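Local coordinates for protein phosphotriesterase, putative (Deinococcus radiodurans, PDB 4J35) that probably hydrolyses lactones at a site for two divalent metal ions and is here a variant engineered towards organophosphate hydrolysis, at residues L113-A116 and E117-I120; D149-P153 and Y154-F158; P289-I292 and S293-L297; G304-E307 and E308-G311. The protein carries 7 engineered substitutions. All coordinates share one frame; numbering follows the deposited sequence.

Contact 1: L113-A116 and E117-I120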
ATOM      1  N   LEU A 113      13.947  21.260  15.569  1.00 48.67           N
ATOM      2  CA  LEU A 113      13.701  22.026  16.789  1.00 49.85           C
ATOM      3  C   LEU A 113      13.337  21.188  18.022  1.00 48.99           C
ATOM      4  O   LEU A 113      13.336  21.714  19.140  1.00 55.75           O
ATOM      5  CB  LEU A 113      12.605  23.057  16.550  1.00 42.29           C
ATOM      6  CG  LEU A 113      12.968  24.210  15.613  1.00 53.45           C
ATOM      7  CD1 LEU A 113      11.750  25.080  15.349  1.00 50.02           C
ATOM      8  CD2 LEU A 113      14.088  25.045  16.207  1.00 54.67           C
ATOM      9  N   GLY A 114      13.014  19.906  17.835  1.00 41.50           N
ATOM     10  CA  GLY A 114      12.711  19.052  18.971  1.00 51.41           C
ATOM     11  C   GLY A 114      12.583  17.579  18.621  1.00 48.88           C
ATOM     12  O   GLY A 114      13.171  17.099  17.646  1.00 46.60           O
ATOM     13  N   ASP A 115      11.814  16.863  19.439  1.00 42.46           N
ATOM     14  CA  ASP A 115      11.678  15.412  19.329  1.00 39.65           C
ATOM     15  C   ASP A 115      10.578  15.044  18.346  1.00 45.87           C
ATOM     16  O   ASP A 115       9.475  14.671  18.752  1.00 43.03           O
ATOM     17  CB  ASP A 115      11.330  14.820  20.694  1.00 46.92           C
ATOM     18  CG  ASP A 115      11.496  13.308  20.743  1.00 59.02           C
ATOM     19  OD1 ASP A 115      11.759  12.679  19.693  1.00 49.80           O
ATOM     20  OD2 ASP A 115      11.365  12.745  21.848  1.00 63.60           O
ATOM     21  N   ALA A 116      10.883  15.148  17.060  1.00 38.26           N
ATOM     22  CA  ALA A 116       9.913  14.810  16.019  1.00 33.16           C
ATOM     23  C   ALA A 116       9.525  13.324  16.053  1.00 35.03           C
ATOM     24  O   ALA A 116       8.384  12.973  15.754  1.00 41.37           O
ATOM     25  CB  ALA A 116      10.457  15.186  14.655  1.00 44.57           C
ATOM     26  N   GLU A 117      10.454  12.441  16.415  1.00 40.20           N
ATOM     27  CA  GLU A 117      10.105  11.013  16.467  1.00 44.08           C
ATOM     28  C   GLU A 117       8.927  10.788  17.407  1.00 43.29           C
ATOM     29  O   GLU A 117       7.956  10.102  17.074  1.00 39.00           O
ATOM     30  CB  GLU A 117      11.291  10.159  16.916  1.00 43.75           C
ATOM     31  CG  GLU A 117      10.994   8.660  16.897  1.00 45.03           C
ATOM     32  CD  GLU A 117      12.087   7.825  17.588  1.00 42.37           C
ATOM     33  OE1 GLU A 117      13.276   8.056  17.306  1.00 44.16           O
ATOM     34  OE2 GLU A 117      11.738   6.903  18.348  1.00 43.42           O
ATOM     35  N   SER A 118       9.009  11.360  18.599  1.00 41.95           N
ATOM     36  CA  SER A 118       7.926  11.212  19.561  1.00 41.62           C
ATOM     37  C   SER A 118       6.632  11.867  19.073  1.00 38.78           C
ATOM     38  O   SER A 118       5.548  11.364  19.351  1.00 43.06           O
ATOM     39  CB  SER A 118       8.339  11.765  20.923  1.00 49.86           C
ATOM     40  OG  SER A 118       9.351  10.934  21.479  1.00 56.04           O
ATOM     41  N   GLU A 119       6.733  12.985  18.361  1.00 35.21           N
ATOM     42  CA  GLU A 119       5.536  13.613  17.805  1.00 35.82           C
ATOM     43  C   GLU A 119       4.890  12.741  16.761  1.00 33.30           C
ATOM     44  O   GLU A 119       3.653  12.622  16.705  1.00 34.81           O
ATOM     45  CB  GLU A 119       5.860  15.000  17.221  1.00 34.30           C
ATOM     46  CG  GLU A 119       6.203  15.997  18.338  1.00 39.75           C
ATOM     47  CD  GLU A 119       6.698  17.330  17.797  1.00 43.04           C
ATOM     48  OE1 GLU A 119       7.007  17.391  16.594  1.00 43.34           O
ATOM     49  OE2 GLU A 119       6.774  18.306  18.572  1.00 50.15           O
ATOM     50  N   ILE A 120       5.720  12.132  15.922  1.00 33.53           N
ATOM     51  CA  ILE A 120       5.231  11.228  14.891  1.00 36.51           C
ATOM     52  C   ILE A 120       4.619  10.000  15.538  1.00 37.70           C
ATOM     53  O   ILE A 120       3.564   9.542  15.161  1.00 34.15           O
ATOM     54  CB  ILE A 120       6.371  10.821  13.942  1.00 31.98           C
ATOM     55  CG1 ILE A 120       6.880  12.074  13.218  1.00 36.74           C
ATOM     56  CG2 ILE A 120       5.896   9.736  12.963  1.00 37.53           C
ATOM     57  CD1 ILE A 120       8.193  11.890  12.509  1.00 37.20           C
TER
HETATM   58  O   HOH W   1      13.366  12.758  17.388  1.00 39.24           O
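An aspartate N-cap starts helix 116-129, and the bonds that Asp115 makes with Ser118 show how one carboxylate can serve both a backbone and a side-chain donor. The carboxylate carbon stands anti to the backbone N of Asp115 (chi1 -166°), beside its carbonyl carbon, a setting that swings both oxygens forward to the first turn. OD1 of Asp115 takes the N-H of Ser118 at 3.2 Å in a nearly straight bond of 166°, while OD2 of Asp115 receives the hydroxyl OG of Ser118 at 2.7 Å. Both donors approach from above the carboxylate plane, so Ser118 grips the flat group over a face. A water donates to OD1 of Asp115 and accepts from N of Glu117, another amide of the first turn. The regular helix ladder begins at once: N of Glu119 reaches O of Asp115 at 3.2 Å, and N of Ile120 reaches O of Ala116 at 2.8 Å. The acidic ends of Glu117 and Glu119 turn to other partners, in salt bridges with Arg160 and Arg110. Ile120 packs against helix 153-169 through Leu157 and Phe158, and Ala116 meets Ala111 of the preceding helix. The negative charge of Asp115 at the amide end of the helix probably suits the helix dipole, as expected of an aspartate N-cap, here in the short loop between helix 105-113 and helix 116-129.

Contact 2: D149-P153 and Y154-F158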
ATOM      1  N   ASP A 149      18.229   5.861  -2.706  1.00 52.42           N
ATOM      2  CA  ASP A 149      19.637   5.636  -2.405  1.00 59.27           C
ATOM      3  C   ASP A 149      19.899   5.370  -0.928  1.00 60.84           C
ATOM      4  O   ASP A 149      21.004   4.963  -0.558  1.00 60.26           O
ATOM      5  CB  ASP A 149      20.477   6.810  -2.913  1.00 62.56           C
ATOM      6  CG  ASP A 149      20.412   6.950  -4.423  1.00 63.39           C
ATOM      7  OD1 ASP A 149      20.103   5.940  -5.094  1.00 65.14           O
ATOM      8  OD2 ASP A 149      20.664   8.064  -4.938  1.00 70.15           O
ATOM      9  N   ALA A 150      18.893   5.584  -0.083  1.00 50.39           N
ATOM     10  CA  ALA A 150      19.033   5.268   1.335  1.00 51.95           C
ATOM     11  C   ALA A 150      17.730   5.493   2.070  1.00 47.41           C
ATOM     12  O   ALA A 150      16.838   6.163   1.568  1.00 47.01           O
ATOM     13  CB  ALA A 150      20.139   6.124   1.974  1.00 58.28           C
ATOM     14  N   ILE A 151      17.622   4.932   3.268  1.00 43.16           N
ATOM     15  CA  ILE A 151      16.574   5.338   4.188  1.00 51.15           C
ATOM     16  C   ILE A 151      17.134   6.554   4.937  1.00 55.56           C
ATOM     17  O   ILE A 151      17.950   6.409   5.851  1.00 50.17           O
ATOM     18  CB  ILE A 151      16.193   4.216   5.179  1.00 47.57           C
ATOM     19  CG1 ILE A 151      15.870   2.916   4.435  1.00 38.84           C
ATOM     20  CG2 ILE A 151      14.990   4.638   5.997  1.00 50.87           C
ATOM     21  CD1 ILE A 151      15.491   1.764   5.381  1.00 40.23           C
ATOM     22  N   THR A 152      16.715   7.754   4.537  1.00 48.58           N
ATOM     23  CA  THR A 152      17.351   8.981   5.055  1.00 51.05           C
ATOM     24  C   THR A 152      17.090   9.183   6.548  1.00 50.09           C
ATOM     25  O   THR A 152      16.146   8.628   7.092  1.00 48.43           O
ATOM     26  CB  THR A 152      16.870  10.227   4.295  1.00 49.56           C
ATOM     27  OG1 THR A 152      15.526  10.533   4.680  1.00 45.76           O
ATOM     28  CG2 THR A 152      16.948  10.018   2.804  1.00 47.62           C
ATOM     29  N   PRO A 153      17.928   9.988   7.226  1.00 47.43           N
ATOM     30  CA  PRO A 153      17.718  10.198   8.664  1.00 49.14           C
ATOM     31  C   PRO A 153      16.310  10.724   8.999  1.00 39.93           C
ATOM     32  O   PRO A 153      15.711  10.324   9.998  1.00 58.13           O
ATOM     33  CB  PRO A 153      18.800  11.219   9.034  1.00 64.75           C
ATOM     34  CG  PRO A 153      19.261  11.800   7.728  1.00 63.21           C
ATOM     35  CD  PRO A 153      19.105  10.719   6.730  1.00 52.88           C
ATOM     36  N   TYR A 154      15.805  11.617   8.176  1.00 41.38           N
ATOM     37  CA  TYR A 154      14.425  12.063   8.268  1.00 52.65           C
ATOM     38  C   TYR A 154      13.382  10.929   8.133  1.00 47.03           C
ATOM     39  O   TYR A 154      12.471  10.803   8.940  1.00 46.51           O
ATOM     40  CB  TYR A 154      14.168  13.068   7.177  1.00 45.91           C
ATOM     41  CG  TYR A 154      12.773  13.588   7.221  1.00 50.72           C
ATOM     42  CD1 TYR A 154      12.286  14.195   8.364  1.00 61.73           C
ATOM     43  CD2 TYR A 154      11.949  13.479   6.133  1.00 52.23           C
ATOM     44  CE1 TYR A 154      11.008  14.676   8.412  1.00 48.62           C
ATOM     45  CE2 TYR A 154      10.663  13.955   6.169  1.00 63.30           C
ATOM     46  CZ  TYR A 154      10.212  14.575   7.309  1.00 39.88           C
ATOM     47  OH  TYR A 154       8.931  15.043   7.363  1.00 61.92           O
ATOM     48  N   GLU A 155      13.495  10.139   7.087  1.00 40.60           N
ATOM     49  CA  GLU A 155      12.652   8.950   6.939  1.00 36.33           C
ATOM     50  C   GLU A 155      12.786   8.020   8.155  1.00 38.31           C
ATOM     51  O   GLU A 155      11.823   7.396   8.582  1.00 39.85           O
ATOM     52  CB  GLU A 155      13.017   8.241   5.644  1.00 33.94           C
ATOM     53  CG  GLU A 155      12.426   8.922   4.407  1.00 46.22           C
ATOM     54  CD  GLU A 155      13.235   8.679   3.144  1.00 48.12           C
ATOM     55  OE1 GLU A 155      14.160   7.842   3.183  1.00 48.34           O
ATOM     56  OE2 GLU A 155      12.931   9.311   2.105  1.00 49.56           O
ATOM     57  N   GLN A 156      13.958   7.954   8.766  1.00 43.55           N
ATOM     58  CA  GLN A 156      14.121   7.009   9.858  1.00 40.92           C
ATOM     59  C   GLN A 156      13.326   7.406  11.091  1.00 42.19           C
ATOM     60  O   GLN A 156      12.967   6.567  11.913  1.00 40.94           O
ATOM     61  CB  GLN A 156      15.593   6.792  10.177  1.00 50.34           C
ATOM     62  CG  GLN A 156      16.291   6.019   9.069  1.00 49.71           C
ATOM     63  CD  GLN A 156      17.647   5.538   9.497  1.00 67.90           C
ATOM     64  OE1 GLN A 156      17.804   5.009  10.598  1.00 56.59           O
ATOM     65  NE2 GLN A 156      18.645   5.736   8.641  1.00 73.75           N
ATOM     66  N   LEU A 157      13.018   8.684  11.202  1.00 36.83           N
ATOM     67  CA  LEU A 157      12.184   9.144  12.297  1.00 40.10           C
ATOM     68  C   LEU A 157      10.903   8.334  12.280  1.00 36.73           C
ATOM     69  O   LEU A 157      10.435   7.907  13.326  1.00 37.67           O
ATOM     70  CB  LEU A 157      11.851  10.631  12.126  1.00 37.31           C
ATOM     71  CG  LEU A 157      13.072  11.571  12.153  1.00 44.29           C
ATOM     72  CD1 LEU A 157      12.684  12.936  11.636  1.00 46.73           C
ATOM     73  CD2 LEU A 157      13.632  11.684  13.544  1.00 48.03           C
ATOM     74  N   PHE A 158      10.332   8.181  11.074  1.00 35.84           N
ATOM     75  CA  PHE A 158       9.065   7.507  10.895  1.00 31.81           C
ATOM     76  C   PHE A 158       9.207   6.005  11.122  1.00 34.58           C
ATOM     77  O   PHE A 158       8.345   5.402  11.740  1.00 35.03           O
ATOM     78  CB  PHE A 158       8.479   7.800   9.501  1.00 31.59           C
ATOM     79  CG  PHE A 158       8.174   9.295   9.278  1.00 30.80           C
ATOM     80  CD1 PHE A 158       9.167  10.173   8.873  1.00 35.36           C
ATOM     81  CD2 PHE A 158       6.879   9.800   9.461  1.00 36.46           C
ATOM     82  CE1 PHE A 158       8.879  11.554   8.677  1.00 37.08           C
ATOM     83  CE2 PHE A 158       6.609  11.166   9.294  1.00 34.51           C
ATOM     84  CZ  PHE A 158       7.609  12.030   8.883  1.00 35.00           C
TER
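A capping box formed by Thr152 and Glu155 opens helix 153-169, each residue using its side chain to meet the other's backbone N-H. OG1 of Thr152 accepts from N of Glu155 at 3.2 Å in an almost straight bond (171°). In return, OE1 of Glu155 accepts from N of Thr152 at 2.9 Å, the amide arriving from above the carboxylate plane. The threonine hydroxyl lies between its own backbone N and carbonyl carbon (chi1 73°), which directs it into the first turn, and the methyl CG2 of Thr152 rests 3.6 Å from OE1 of Glu155. The glutamate chain runs extended beyond CG and crosses the threonine obliquely.

A second side chain, that of Gln156, ties the loop to the first turn. NE2 of Gln156 donates to O of Ile151 at 3.0 Å, with the carbonyl oxygen close to the amide plane of the glutamine. The aliphatic part of Gln156 is used as well: its CG lies 3.6 Å from CG2 of Ile151, the two side chains crossing at about a right angle. N of Gln156 also bonds to O of Thr152.

OE2 of Glu155 has further partners in Ser147 OG and Glu99 N, so its carboxylate ties its own loop, through Ser147, to the one that carries Glu99. Ile151 and Gln156 pack on Leu189 of helix 183-192. The Glu155 side chain is about 8 Å from that of the metal ligand His176 and about 11 Å from a bound cobalt ion, so this reciprocal capping box lies behind the metal ligands of the TIM barrel, not in the site.

Contact 3: P289-I292 and S293-L297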
ATOM      1  N   PRO A 289      -7.494  -1.711 -10.925  1.00 33.12           N
ATOM      2  CA  PRO A 289      -7.570  -2.793  -9.924  1.00 36.56           C
ATOM      3  C   PRO A 289      -8.252  -4.109 -10.313  1.00 34.91           C
ATOM      4  O   PRO A 289      -8.407  -4.986  -9.472  1.00 33.72           O
ATOM      5  CB  PRO A 289      -8.342  -2.143  -8.782  1.00 35.96           C
ATOM      6  CG  PRO A 289      -9.129  -1.056  -9.448  1.00 32.52           C
ATOM      7  CD  PRO A 289      -8.232  -0.518 -10.500  1.00 35.19           C
ATOM      8  N   LEU A 290      -8.676  -4.262 -11.564  1.00 32.00           N
ATOM      9  CA  LEU A 290      -9.264  -5.515 -12.001  1.00 32.32           C
ATOM     10  C   LEU A 290      -8.264  -6.416 -12.727  1.00 32.50           C
ATOM     11  O   LEU A 290      -8.594  -7.543 -13.130  1.00 36.19           O
ATOM     12  CB  LEU A 290     -10.443  -5.188 -12.997  1.00 32.46           C
ATOM     13  CG  LEU A 290     -11.350  -4.070 -12.499  1.00 32.28           C
ATOM     14  CD1 LEU A 290     -12.453  -3.749 -13.567  1.00 35.15           C
ATOM     15  CD2 LEU A 290     -12.029  -4.443 -11.223  1.00 35.07           C
ATOM     16  N   HIS A 291      -7.083  -5.880 -12.994  1.00 32.55           N
ATOM     17  CA  HIS A 291      -6.050  -6.546 -13.775  1.00 32.53           C
ATOM     18  C   HIS A 291      -5.558  -7.844 -13.114  1.00 35.40           C
ATOM     19  O   HIS A 291      -5.354  -8.854 -13.788  1.00 32.94           O
ATOM     20  CB  HIS A 291      -4.918  -5.549 -13.996  1.00 34.68           C
ATOM     21  CG  HIS A 291      -3.684  -6.116 -14.626  1.00 39.86           C
ATOM     22  ND1 HIS A 291      -3.708  -6.913 -15.747  1.00 41.20           N
ATOM     23  CD2 HIS A 291      -2.381  -5.957 -14.310  1.00 40.37           C
ATOM     24  CE1 HIS A 291      -2.475  -7.227 -16.093  1.00 38.52           C
ATOM     25  NE2 HIS A 291      -1.648  -6.667 -15.228  1.00 39.78           N
ATOM     26  N   ILE A 292      -5.494  -7.887 -11.789  1.00 42.48           N
ATOM     27  CA  ILE A 292      -4.876  -9.048 -11.163  1.00 32.63           C
ATOM     28  C   ILE A 292      -5.876 -10.203 -11.291  1.00 35.86           C
ATOM     29  O   ILE A 292      -5.549 -11.279 -11.782  1.00 35.42           O
ATOM     30  CB  ILE A 292      -4.479  -8.810  -9.709  1.00 32.41           C
ATOM     31  CG1 ILE A 292      -3.118  -8.136  -9.712  1.00 32.38           C
ATOM     32  CG2 ILE A 292      -4.455 -10.136  -8.969  1.00 41.77           C
ATOM     33  CD1 ILE A 292      -2.699  -7.559  -8.338  1.00 31.97           C
ATOM     34  N   SER A 293      -7.126  -9.920 -10.934  1.00 41.57           N
ATOM     35  CA  SER A 293      -8.206 -10.876 -11.120  1.00 42.30           C
ATOM     36  C   SER A 293      -8.364 -11.372 -12.566  1.00 37.15           C
ATOM     37  O   SER A 293      -8.469 -12.586 -12.789  1.00 39.16           O
ATOM     38  CB  SER A 293      -9.518 -10.299 -10.621  1.00 40.66           C
ATOM     39  OG  SER A 293      -9.429  -9.915  -9.263  1.00 42.92           O
ATOM     40  N   ASP A 294      -8.409 -10.465 -13.551  1.00 40.49           N
ATOM     41  CA  ASP A 294      -8.743 -10.871 -14.922  1.00 42.84           C
ATOM     42  C   ASP A 294      -7.572 -11.451 -15.713  1.00 48.80           C
ATOM     43  O   ASP A 294      -7.791 -12.284 -16.604  1.00 41.61           O
ATOM     44  CB  ASP A 294      -9.318  -9.684 -15.754  1.00 33.62           C
ATOM     45  CG  ASP A 294     -10.596  -9.139 -15.196  1.00 46.08           C
ATOM     46  OD1 ASP A 294     -11.139  -9.739 -14.253  1.00 38.00           O
ATOM     47  OD2 ASP A 294     -11.094  -8.118 -15.739  1.00 41.94           O
ATOM     48  N   ASP A 295      -6.353 -10.978 -15.441  1.00 34.13           N
ATOM     49  CA  ASP A 295      -5.209 -11.289 -16.303  1.00 33.80           C
ATOM     50  C   ASP A 295      -4.132 -12.092 -15.543  1.00 43.65           C
ATOM     51  O   ASP A 295      -3.554 -13.044 -16.066  1.00 43.66           O
ATOM     52  CB  ASP A 295      -4.538 -10.034 -16.804  1.00 33.59           C
ATOM     53  CG  ASP A 295      -5.473  -9.161 -17.631  1.00 34.72           C
ATOM     54  OD1 ASP A 295      -6.155  -9.746 -18.497  1.00 41.62           O
ATOM     55  OD2 ASP A 295      -5.494  -7.947 -17.357  1.00 34.96           O
ATOM     56  N   ILE A 296      -3.870 -11.690 -14.313  1.00 37.08           N
ATOM     57  CA  ILE A 296      -2.700 -12.236 -13.601  1.00 36.76           C
ATOM     58  C   ILE A 296      -2.954 -13.602 -13.015  1.00 33.75           C
ATOM     59  O   ILE A 296      -2.215 -14.545 -13.298  1.00 39.17           O
ATOM     60  CB  ILE A 296      -2.238 -11.279 -12.487  1.00 39.68           C
ATOM     61  CG1 ILE A 296      -1.881  -9.911 -13.078  1.00 37.68           C
ATOM     62  CG2 ILE A 296      -1.074 -11.902 -11.697  1.00 38.90           C
ATOM     63  CD1 ILE A 296      -0.773  -9.949 -14.116  1.00 36.36           C
ATOM     64  N   LEU A 297      -3.947 -13.728 -12.150  1.00 33.71           N
ATOM     65  CA  LEU A 297      -4.169 -15.011 -11.500  1.00 33.95           C
ATOM     66  C   LEU A 297      -4.351 -16.177 -12.488  1.00 37.31           C
ATOM     67  O   LEU A 297      -3.846 -17.276 -12.289  1.00 35.47           O
ATOM     68  CB  LEU A 297      -5.345 -14.924 -10.511  1.00 43.86           C
ATOM     69  CG  LEU A 297      -5.225 -13.853  -9.420  1.00 40.91           C
ATOM     70  CD1 LEU A 297      -6.368 -13.973  -8.414  1.00 39.75           C
ATOM     71  CD2 LEU A 297      -3.850 -13.886  -8.688  1.00 38.44           C
TER
HETATM   72  O   HOH W   2      -7.945  -7.672  -9.221  1.00 30.50           O
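His291 meets Asp295 and Ile296 one turn further along helix 291-303, and its side chain can be followed outward atom by atom. His291 CB starts 4.2 Å from OD2 of Asp295. With CG anti to the backbone N (chi1 172°), the ring is laid along the next turn. There His291 ND1 donates to OD2 of Asp295 at 2.6 Å; the oxygen lies in the ring plane and uses its anti lone pair, though ring and carboxylate planes are turned 57° apart. CE1 also borders this oxygen. CD2 and NE2 face the isoleucine: CG1 of Ile296 stands over one face of the His291 ring, 4.0 Å from the centroid, in a CH-pi contact, and CD1 of Ile296 comes within 3.6 Å of His291 NE2. At the far tip, NE2 also has a hydrogen bond to Asp240. A leucine here would probably leave the Asp295 carboxylate without its N-H donor and Asp240 without its ring-nitrogen partner.

The backbone beneath widens into a pi-type turn, where O of His291 accepts from both Asp295 N and Ile296 N. N of Leu297 bonds to O of Ile292 at 2.9 Å, and their side chains meet through CD2 and CG2. Asp294 is salt-bridged to Arg59. Ile292 and Leu297 lie against Leu261 of strand 259-261, while Leu290 rests on Ala55 and Leu56 of helix 42-58, setting this part of the chain between the barrel wall and a neighbouring helix.

Contact 4: G304-E307 and E308-G311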
ATOM      1  N   GLY A 304       1.312 -23.104 -13.888  1.00 46.55           N
ATOM      2  CA  GLY A 304       1.556 -24.208 -12.970  1.00 56.29           C
ATOM      3  C   GLY A 304       1.486 -23.812 -11.497  1.00 49.35           C
ATOM      4  O   GLY A 304       1.659 -24.635 -10.594  1.00 47.66           O
ATOM      5  N   ILE A 305       1.222 -22.539 -11.230  1.00 40.94           N
ATOM      6  CA  ILE A 305       0.976 -22.132  -9.861  1.00 39.47           C
ATOM      7  C   ILE A 305      -0.355 -22.731  -9.445  1.00 44.65           C
ATOM      8  O   ILE A 305      -1.287 -22.745 -10.236  1.00 39.90           O
ATOM      9  CB  ILE A 305       0.985 -20.603  -9.732  1.00 35.56           C
ATOM     10  CG1 ILE A 305       2.323 -20.051 -10.247  1.00 41.05           C
ATOM     11  CG2 ILE A 305       0.670 -20.185  -8.301  1.00 42.65           C
ATOM     12  CD1 ILE A 305       3.584 -20.753  -9.611  1.00 41.26           C
ATOM     13  N   THR A 306      -0.438 -23.281  -8.239  1.00 39.57           N
ATOM     14  CA  THR A 306      -1.612 -24.063  -7.844  1.00 43.93           C
ATOM     15  C   THR A 306      -2.712 -23.196  -7.229  1.00 48.66           C
ATOM     16  O   THR A 306      -2.479 -22.056  -6.796  1.00 38.30           O
ATOM     17  CB  THR A 306      -1.281 -25.141  -6.796  1.00 55.53           C
ATOM     18  OG1 THR A 306      -1.140 -24.501  -5.530  1.00 44.36           O
ATOM     19  CG2 THR A 306      -0.006 -25.924  -7.148  1.00 48.41           C
ATOM     20  N   GLU A 307      -3.932 -23.727  -7.183  1.00 48.66           N
ATOM     21  CA  GLU A 307      -4.999 -22.972  -6.561  1.00 51.18           C
ATOM     22  C   GLU A 307      -4.668 -22.682  -5.113  1.00 46.88           C
ATOM     23  O   GLU A 307      -4.983 -21.608  -4.629  1.00 43.02           O
ATOM     24  CB  GLU A 307      -6.358 -23.653  -6.658  1.00 67.54           C
ATOM     25  CG  GLU A 307      -6.888 -23.720  -8.058  1.00 68.67           C
ATOM     26  CD  GLU A 307      -7.185 -22.338  -8.654  1.00 91.06           C
ATOM     27  OE1 GLU A 307      -6.918 -21.311  -7.977  1.00 97.40           O
ATOM     28  OE2 GLU A 307      -7.692 -22.281  -9.804  1.00 96.07           O
ATOM     29  N   GLU A 308      -4.062 -23.643  -4.417  1.00 38.91           N
ATOM     30  CA  GLU A 308      -3.696 -23.437  -3.030  1.00 45.86           C
ATOM     31  C   GLU A 308      -2.741 -22.259  -2.860  1.00 43.23           C
ATOM     32  O   GLU A 308      -2.888 -21.499  -1.922  1.00 40.69           O
ATOM     33  CB  GLU A 308      -3.068 -24.714  -2.452  1.00 49.92           C
ATOM     34  CG  GLU A 308      -2.591 -24.550  -1.010  1.00 52.65           C
ATOM     35  CD  GLU A 308      -2.067 -25.849  -0.417  1.00 68.21           C
ATOM     36  OE1 GLU A 308      -2.358 -26.927  -0.985  1.00 73.39           O
ATOM     37  OE2 GLU A 308      -1.366 -25.788   0.615  1.00 73.30           O
ATOM     38  N   GLN A 309      -1.771 -22.127  -3.765  1.00 38.70           N
ATOM     39  CA  GLN A 309      -0.798 -21.051  -3.709  1.00 36.31           C
ATOM     40  C   GLN A 309      -1.440 -19.712  -3.988  1.00 36.70           C
ATOM     41  O   GLN A 309      -1.105 -18.711  -3.404  1.00 38.99           O
ATOM     42  CB  GLN A 309       0.330 -21.287  -4.722  1.00 38.46           C
ATOM     43  CG  GLN A 309       1.281 -22.429  -4.311  1.00 45.33           C
ATOM     44  CD  GLN A 309       2.333 -22.700  -5.366  1.00 47.89           C
ATOM     45  OE1 GLN A 309       2.013 -22.953  -6.515  1.00 50.97           O
ATOM     46  NE2 GLN A 309       3.602 -22.629  -4.979  1.00 50.07           N
ATOM     47  N   VAL A 310      -2.389 -19.701  -4.919  1.00 34.55           N
ATOM     48  CA  VAL A 310      -2.997 -18.460  -5.278  1.00 34.27           C
ATOM     49  C   VAL A 310      -3.819 -17.994  -4.114  1.00 36.37           C
ATOM     50  O   VAL A 310      -3.779 -16.819  -3.755  1.00 37.49           O
ATOM     51  CB  VAL A 310      -3.895 -18.622  -6.524  1.00 43.68           C
ATOM     52  CG1 VAL A 310      -4.863 -17.479  -6.618  1.00 49.87           C
ATOM     53  CG2 VAL A 310      -3.029 -18.734  -7.782  1.00 35.14           C
ATOM     54  N   GLY A 311      -4.560 -18.903  -3.498  1.00 35.87           N
ATOM     55  CA  GLY A 311      -5.396 -18.527  -2.368  1.00 34.35           C
ATOM     56  C   GLY A 311      -4.536 -18.116  -1.174  1.00 48.48           C
ATOM     57  O   GLY A 311      -4.963 -17.348  -0.298  1.00 35.00           O
TER
HETATM   58  O   HOH W   3       3.501 -24.861  -8.421  1.00 44.33           O
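A neutral amide takes the place of an acid in this capping box: Gln309 exchanges bonds with Thr306 at the start of helix 307-322. OE1 of Gln309 accepts the N-H of Thr306 at 3.0 Å, in the carbonyl plane and on a lone pair, in a nearly straight bond of 171°. The opposite bond runs from N of Gln309 to OG1 of Thr306, also 3.0 Å. OG1 lies between the backbone N and the carbonyl carbon of its own residue (chi1 77°), which brings it over the first turn, and the two side chains cross at about a right angle.

A water donates to OE1 of Gln309 and to O of Gly304, so the same amide oxygen is shared by a backbone N-H and a water. The chain of Gln309 also passes beside Ile305: Ile305 CG2 lies 3.6 Å from Gln309 OE1, and it also meets Val310 CG2 at 4.0 Å. With only a methyl group at Gln309, as in an alanine, the Thr306 N-H would probably be left without its acceptor and the bridging water with one partner fewer.

The regular helix bonds follow, from Val310 N to Thr306 O and from Gly311 N to Glu307 O at 3.0 Å. Glu307 is salt-bridged to Arg301, and Ile305 packs on Leu300, both of the preceding helix. That helix ends in a Schellman motif at Gly304, whose positive phi suits a residue without a side chain. The arrangement is thus a Schellman C-terminal end followed by a capping box, in a tight loop joining two consecutive helices, 291-303 and 307-322.

Overall arrangement
All four contacts lie at or near helix beginnings. Contacts 1, 2 and 4 are capped helix starts, with a lone aspartate in the first and threonine boxes in the others, closed by glutamate in contact 2 and glutamine in contact 4. Contact 3, near the beginning of its helix, has instead a His-carboxylate bond along the helix and a pi-type turn. Contacts 1, 3 and 4 are partly buried, contact 3 with the most buried residues; contact 2 is a surface contact. Contacts 1 and 2 touch through Ile120 and Phe158, joining consecutive helices, and contacts 3 and 4 do so through Leu297 and Val310. The two pairs occupy opposite sides of the chain's centre.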